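Long-range contacts in apical membrane antigen 1 (Babesia divergens, PDB 4APM), which probably serves in host cell invasion as the parasite surface antigen of the moving junction, and binds calcium: residues A[9-14]-A[363-368]; A[312-317]-A[326-331]. All blocks are in the same frame, centred on the assembly; numbering follows the deposited sequence.

Interaction 1: A[9-14]-A[363-368]; sequences KDIWGR and IVTNGY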
# COMPACT_ATOMS: atom_id res chain seq x y z
N LYS A 9 11.28 -11.42 -15.30
CA LYS A 9 10.43 -12.09 -14.31
C LYS A 9 11.26 -12.91 -13.32
O LYS A 9 11.06 -12.81 -12.11
CB LYS A 9 9.37 -12.97 -15.00
CG LYS A 9 8.25 -13.46 -14.09
CD LYS A 9 7.36 -14.47 -14.81
CE LYS A 9 6.11 -14.82 -14.00
NZ LYS A 9 6.43 -15.58 -12.75
N ASP A 10 12.23 -13.67 -13.84
CA ASP A 10 13.07 -14.53 -13.01
C ASP A 10 13.99 -13.76 -12.08
O ASP A 10 14.01 -14.00 -10.89
CB ASP A 10 13.89 -15.52 -13.86
CG ASP A 10 13.02 -16.56 -14.55
OD1 ASP A 10 11.94 -16.90 -14.01
OD2 ASP A 10 13.40 -17.01 -15.65
N ILE A 11 14.78 -12.83 -12.61
CA ILE A 11 15.77 -12.19 -11.74
C ILE A 11 15.14 -11.19 -10.75
O ILE A 11 15.71 -10.89 -9.70
CB ILE A 11 17.01 -11.64 -12.50
CG1 ILE A 11 16.99 -10.12 -12.63
CG2 ILE A 11 17.19 -12.33 -13.85
CD1 ILE A 11 18.36 -9.48 -12.48
N TRP A 12 13.91 -10.77 -11.03
CA TRP A 12 13.15 -9.89 -10.13
C TRP A 12 12.28 -10.65 -9.14
O TRP A 12 11.77 -10.07 -8.17
CB TRP A 12 12.31 -8.92 -10.94
CG TRP A 12 13.08 -7.73 -11.45
CD1 TRP A 12 13.55 -7.51 -12.74
CD2 TRP A 12 13.44 -6.53 -10.69
NE1 TRP A 12 14.17 -6.28 -12.83
CE2 TRP A 12 14.15 -5.66 -11.62
CE3 TRP A 12 13.26 -6.11 -9.38
CZ2 TRP A 12 14.65 -4.43 -11.24
CZ3 TRP A 12 13.79 -4.88 -9.00
CH2 TRP A 12 14.48 -4.06 -9.91
N GLY A 13 12.13 -11.96 -9.35
CA GLY A 13 11.09 -12.74 -8.70
C GLY A 13 11.09 -12.68 -7.19
O GLY A 13 10.04 -12.62 -6.56
N ARG A 14 12.27 -12.68 -6.58
CA ARG A 14 12.34 -12.65 -5.13
C ARG A 14 11.91 -11.29 -4.59
O ARG A 14 11.08 -11.22 -3.68
CB ARG A 14 13.73 -13.02 -4.63
CG ARG A 14 13.71 -13.51 -3.19
CD ARG A 14 15.04 -14.11 -2.76
NE ARG A 14 15.72 -13.26 -1.78
CZ ARG A 14 16.74 -12.46 -2.06
NH1 ARG A 14 17.25 -12.42 -3.29
NH2 ARG A 14 17.28 -11.72 -1.10
N ILE A 363 20.00 -5.58 -8.66
CA ILE A 363 19.17 -6.37 -9.61
C ILE A 363 19.12 -5.65 -10.96
O ILE A 363 18.55 -4.57 -11.08
CB ILE A 363 17.75 -6.63 -9.05
CG1 ILE A 363 17.81 -7.46 -7.76
CG2 ILE A 363 16.87 -7.33 -10.07
CD1 ILE A 363 16.53 -7.41 -6.94
N VAL A 364 19.78 -6.23 -11.96
CA VAL A 364 20.15 -5.47 -13.15
C VAL A 364 19.45 -6.03 -14.39
O VAL A 364 19.52 -7.22 -14.66
CB VAL A 364 21.70 -5.41 -13.35
CG1 VAL A 364 22.06 -4.51 -14.53
CG2 VAL A 364 22.39 -4.91 -12.09
N THR A 365 18.71 -5.16 -15.09
CA THR A 365 17.98 -5.53 -16.30
C THR A 365 17.83 -4.27 -17.17
O THR A 365 17.97 -3.16 -16.68
CB THR A 365 16.56 -6.08 -15.99
OG1 THR A 365 15.83 -5.13 -15.20
CG2 THR A 365 16.62 -7.41 -15.25
N ASN A 366 17.55 -4.44 -18.45
CA ASN A 366 17.21 -3.32 -19.31
C ASN A 366 15.70 -2.91 -19.21
O ASN A 366 14.82 -3.77 -19.30
CB ASN A 366 17.58 -3.64 -20.77
CG ASN A 366 17.19 -2.53 -21.74
OD1 ASN A 366 17.80 -1.46 -21.74
ND2 ASN A 366 16.12 -2.75 -22.50
N GLY A 367 15.43 -1.62 -19.02
CA GLY A 367 14.05 -1.16 -18.86
C GLY A 367 13.58 -0.17 -19.91
O GLY A 367 14.36 0.69 -20.34
N TYR A 368 12.31 -0.27 -20.31
CA TYR A 368 11.65 0.83 -21.03
C TYR A 368 10.86 1.69 -20.08
O TYR A 368 10.00 1.19 -19.36
CB TYR A 368 10.73 0.29 -22.13
CG TYR A 368 11.50 -0.42 -23.20
CD1 TYR A 368 12.09 -1.66 -22.96
CD2 TYR A 368 11.72 0.19 -24.44
CE1 TYR A 368 12.85 -2.30 -23.93
CE2 TYR A 368 12.46 -0.45 -25.42
CZ TYR A 368 13.02 -1.69 -25.16
OH TYR A 368 13.78 -2.33 -26.12

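Interaction 2: A[312-317]-A[326-331]; sequences VGMNWA and CRVIEE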
# COMPACT_ATOMS: atom_id res chain seq x y z
N VAL A 312 -7.64 -7.71 -5.55
CA VAL A 312 -7.56 -7.27 -6.94
C VAL A 312 -8.13 -5.88 -7.05
O VAL A 312 -9.19 -5.60 -6.51
CB VAL A 312 -8.37 -8.21 -7.87
CG1 VAL A 312 -8.44 -7.65 -9.28
CG2 VAL A 312 -7.75 -9.60 -7.89
N GLY A 313 -7.39 -4.99 -7.71
CA GLY A 313 -7.75 -3.58 -7.80
C GLY A 313 -6.62 -2.73 -8.35
O GLY A 313 -5.55 -3.23 -8.73
N MET A 314 -6.84 -1.43 -8.45
CA MET A 314 -5.74 -0.57 -8.87
C MET A 314 -4.86 -0.25 -7.68
O MET A 314 -5.03 0.80 -7.07
CB MET A 314 -6.27 0.70 -9.49
CG MET A 314 -7.35 0.43 -10.51
SD MET A 314 -7.76 1.92 -11.42
CE MET A 314 -9.22 1.35 -12.29
N ASN A 315 -3.88 -1.11 -7.42
CA ASN A 315 -3.15 -1.15 -6.14
C ASN A 315 -1.76 -0.48 -6.13
O ASN A 315 -1.07 -0.54 -5.11
CB ASN A 315 -2.99 -2.61 -5.67
CG ASN A 315 -4.33 -3.30 -5.45
OD1 ASN A 315 -5.33 -2.66 -5.10
ND2 ASN A 315 -4.33 -4.64 -5.58
N TRP A 316 -1.33 0.06 -7.26
CA TRP A 316 0.05 0.51 -7.46
C TRP A 316 -0.01 1.75 -8.29
O TRP A 316 -0.95 1.92 -9.10
CB TRP A 316 0.90 -0.54 -8.19
CG TRP A 316 0.69 -1.99 -7.77
CD1 TRP A 316 1.47 -2.73 -6.87
CD2 TRP A 316 -0.31 -2.94 -8.28
NE1 TRP A 316 1.00 -4.03 -6.78
CE2 TRP A 316 -0.07 -4.21 -7.59
CE3 TRP A 316 -1.38 -2.85 -9.17
CZ2 TRP A 316 -0.83 -5.34 -7.84
CZ3 TRP A 316 -2.15 -4.01 -9.41
CH2 TRP A 316 -1.87 -5.22 -8.77
N ALA A 317 0.94 2.65 -8.07
CA ALA A 317 1.03 3.89 -8.85
C ALA A 317 2.49 4.31 -9.02
O ALA A 317 3.34 4.01 -8.18
CB ALA A 317 0.24 5.02 -8.18
N CYS A 326 0.92 11.36 -11.86
CA CYS A 326 0.60 10.16 -11.14
C CYS A 326 -0.06 9.16 -12.10
O CYS A 326 -1.14 9.42 -12.61
CB CYS A 326 -0.35 10.50 -9.98
SG CYS A 326 -0.88 9.07 -9.00
N ARG A 327 0.59 8.02 -12.35
CA ARG A 327 -0.01 7.01 -13.22
C ARG A 327 -0.50 5.82 -12.38
O ARG A 327 0.31 5.05 -11.89
CB ARG A 327 0.98 6.53 -14.28
CG ARG A 327 1.53 7.64 -15.18
CD ARG A 327 2.18 7.04 -16.44
NE ARG A 327 3.28 6.11 -16.13
CZ ARG A 327 3.23 4.78 -16.29
NH1 ARG A 327 2.15 4.17 -16.80
NH2 ARG A 327 4.29 4.05 -15.98
N VAL A 328 -1.80 5.68 -12.21
CA VAL A 328 -2.29 4.52 -11.51
C VAL A 328 -2.53 3.31 -12.42
O VAL A 328 -2.90 3.47 -13.59
CB VAL A 328 -3.33 4.81 -10.40
CG1 VAL A 328 -3.62 6.29 -10.24
CG2 VAL A 328 -4.56 3.92 -10.46
N ILE A 329 -2.07 2.15 -11.96
CA ILE A 329 -2.05 0.94 -12.76
C ILE A 329 -2.81 -0.21 -12.09
O ILE A 329 -3.02 -0.22 -10.89
CB ILE A 329 -0.61 0.48 -13.09
CG1 ILE A 329 0.18 0.17 -11.81
CG2 ILE A 329 0.08 1.50 -14.01
CD1 ILE A 329 1.54 -0.47 -12.04
N GLU A 330 -3.21 -1.19 -12.89
CA GLU A 330 -4.03 -2.25 -12.37
C GLU A 330 -3.50 -3.63 -12.70
O GLU A 330 -4.13 -4.62 -12.34
CB GLU A 330 -5.48 -2.10 -12.82
CG GLU A 330 -5.74 -2.41 -14.29
CD GLU A 330 -7.13 -1.97 -14.72
OE1 GLU A 330 -8.05 -1.89 -13.86
OE2 GLU A 330 -7.30 -1.64 -15.90
N GLU A 331 -2.36 -3.70 -13.38
CA GLU A 331 -1.71 -4.97 -13.63
C GLU A 331 -0.65 -5.20 -12.58
O GLU A 331 -0.01 -4.24 -12.10
CB GLU A 331 -1.07 -4.98 -15.03
CG GLU A 331 -2.04 -4.78 -16.18
CD GLU A 331 -1.34 -4.55 -17.52
OE1 GLU A 331 -0.17 -5.00 -17.68
OE2 GLU A 331 -1.95 -3.92 -18.42
O HOH W 1 -5.26 -5.71 -9.61

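Interaction 1: A[9-14]-A[363-368]
With CG set opposite its carbonyl carbon (chi1 -81°), W12 carries its indole off the helix toward the loop at 363-368, while T365 places OG1 between its own backbone N and carbonyl carbon (chi1 55°), so that hydroxyl and ring N-H meet. The resulting bond runs from W12 NE1 to T365 OG1 over 3.1 Å. It is nearly straight, at 168° about the hydrogen, and the oxygen lies close to the plane of the indole. The ring thus gives its one polar atom to the threonine at its edge and leaves a flat surface for apolar packing.

That surface takes I363. Its CG2 methyl sits over the six-membered ring in a CH-pi contact, 3.6 Å from the ring centroid and 3.5 Å from W12 CE2. Here the helix 8-16, close to the start of the modelled chain, lies against the connection that runs into strand 367-368, a short strand between 234-237 and 387-389 in a mixed sheet. W12 is buried, and P360 together with C335 and L336 of strand 335-339 also touches it.

I11 approaches from the same turn of helix and slides past I363 in the opposite sense. Its CD1 comes to 3.6 Å from I363 CG2, which places that methyl between the isoleucine branch and the indole face. The same CD1 lies 3.3 Å from V364 O, against the backbone rather than the valine side chain, whose CB points away from the helix. The methyl of T365 fills in beside the hydroxyl: CG2 is 3.6 Å from W12 NE1 and 3.8 Å from I11 CG1, touching both helix residues at once.

Interaction 2: A[312-317]-A[326-331]
A water held between G313 and E330 joins the two backbones: it accepts from G313 N at 2.9 Å and donates to E330 O at 3.1 Å. Farther along, the strands bond directly, I329 N to W316 O at 3.1 Å with the hydrogen almost in line (176°). A317 and V328 then form an antiparallel non-hydrogen-bonded pair, in which A317 CA makes a CA-H...O contact of 3.3 Å with R327 O. The chain reaches this hairpin through an inverse gamma turn centred on M314, which brings M314 CA to 3.4 Å from I329 O.

The indole of W316 fits between backbone and side chain. With CG anti to the carbonyl carbon (chi1 -42°), the ring lies between N315 CB, which covers the centre of one face, and E331 O, which stands 3.4 Å above the plane on the opposite face, displaced toward the rim; I329 O lies at the edge in the ring plane. W316 CB packs against I329 CG1. M314 crosses V328 at about a right angle, its CB 3.8 Å from V328 CG2, and then extends alongside E330 in the same direction, so that its CE reaches E330 OE1 (3.8 Å).

These are the two central strands of a four-stranded antiparallel sheet, with 242-245 beside 325-329 and 342-346 beside 316-320. F227 of strand 225-231 meets the W316 ring edge-to-face, W316 NE1 bonds to F19 O, and a disulfide from C326 to C252 ties the hairpin to helix 249-257.

In the fold
From the N terminus, the chain enters helix 8-16 almost at once and meets its partner at 363-368 only after 348 intervening residues, so interaction 1 closes a very long loop. Interaction 2 falls within that loop and closes a short one, the hairpin of strands 316-320 and 325-329 with eight residues between its segments. The contacts nest without crossing and do not touch: their centres lie 20 Å apart and their nearest atoms about 7 Å. Interaction 1 binds the N-terminal helix to the approach to the seven-stranded mixed sheet near the surface, whereas interaction 2 builds the middle of the four-stranded sheet, nearer the centre of the chain.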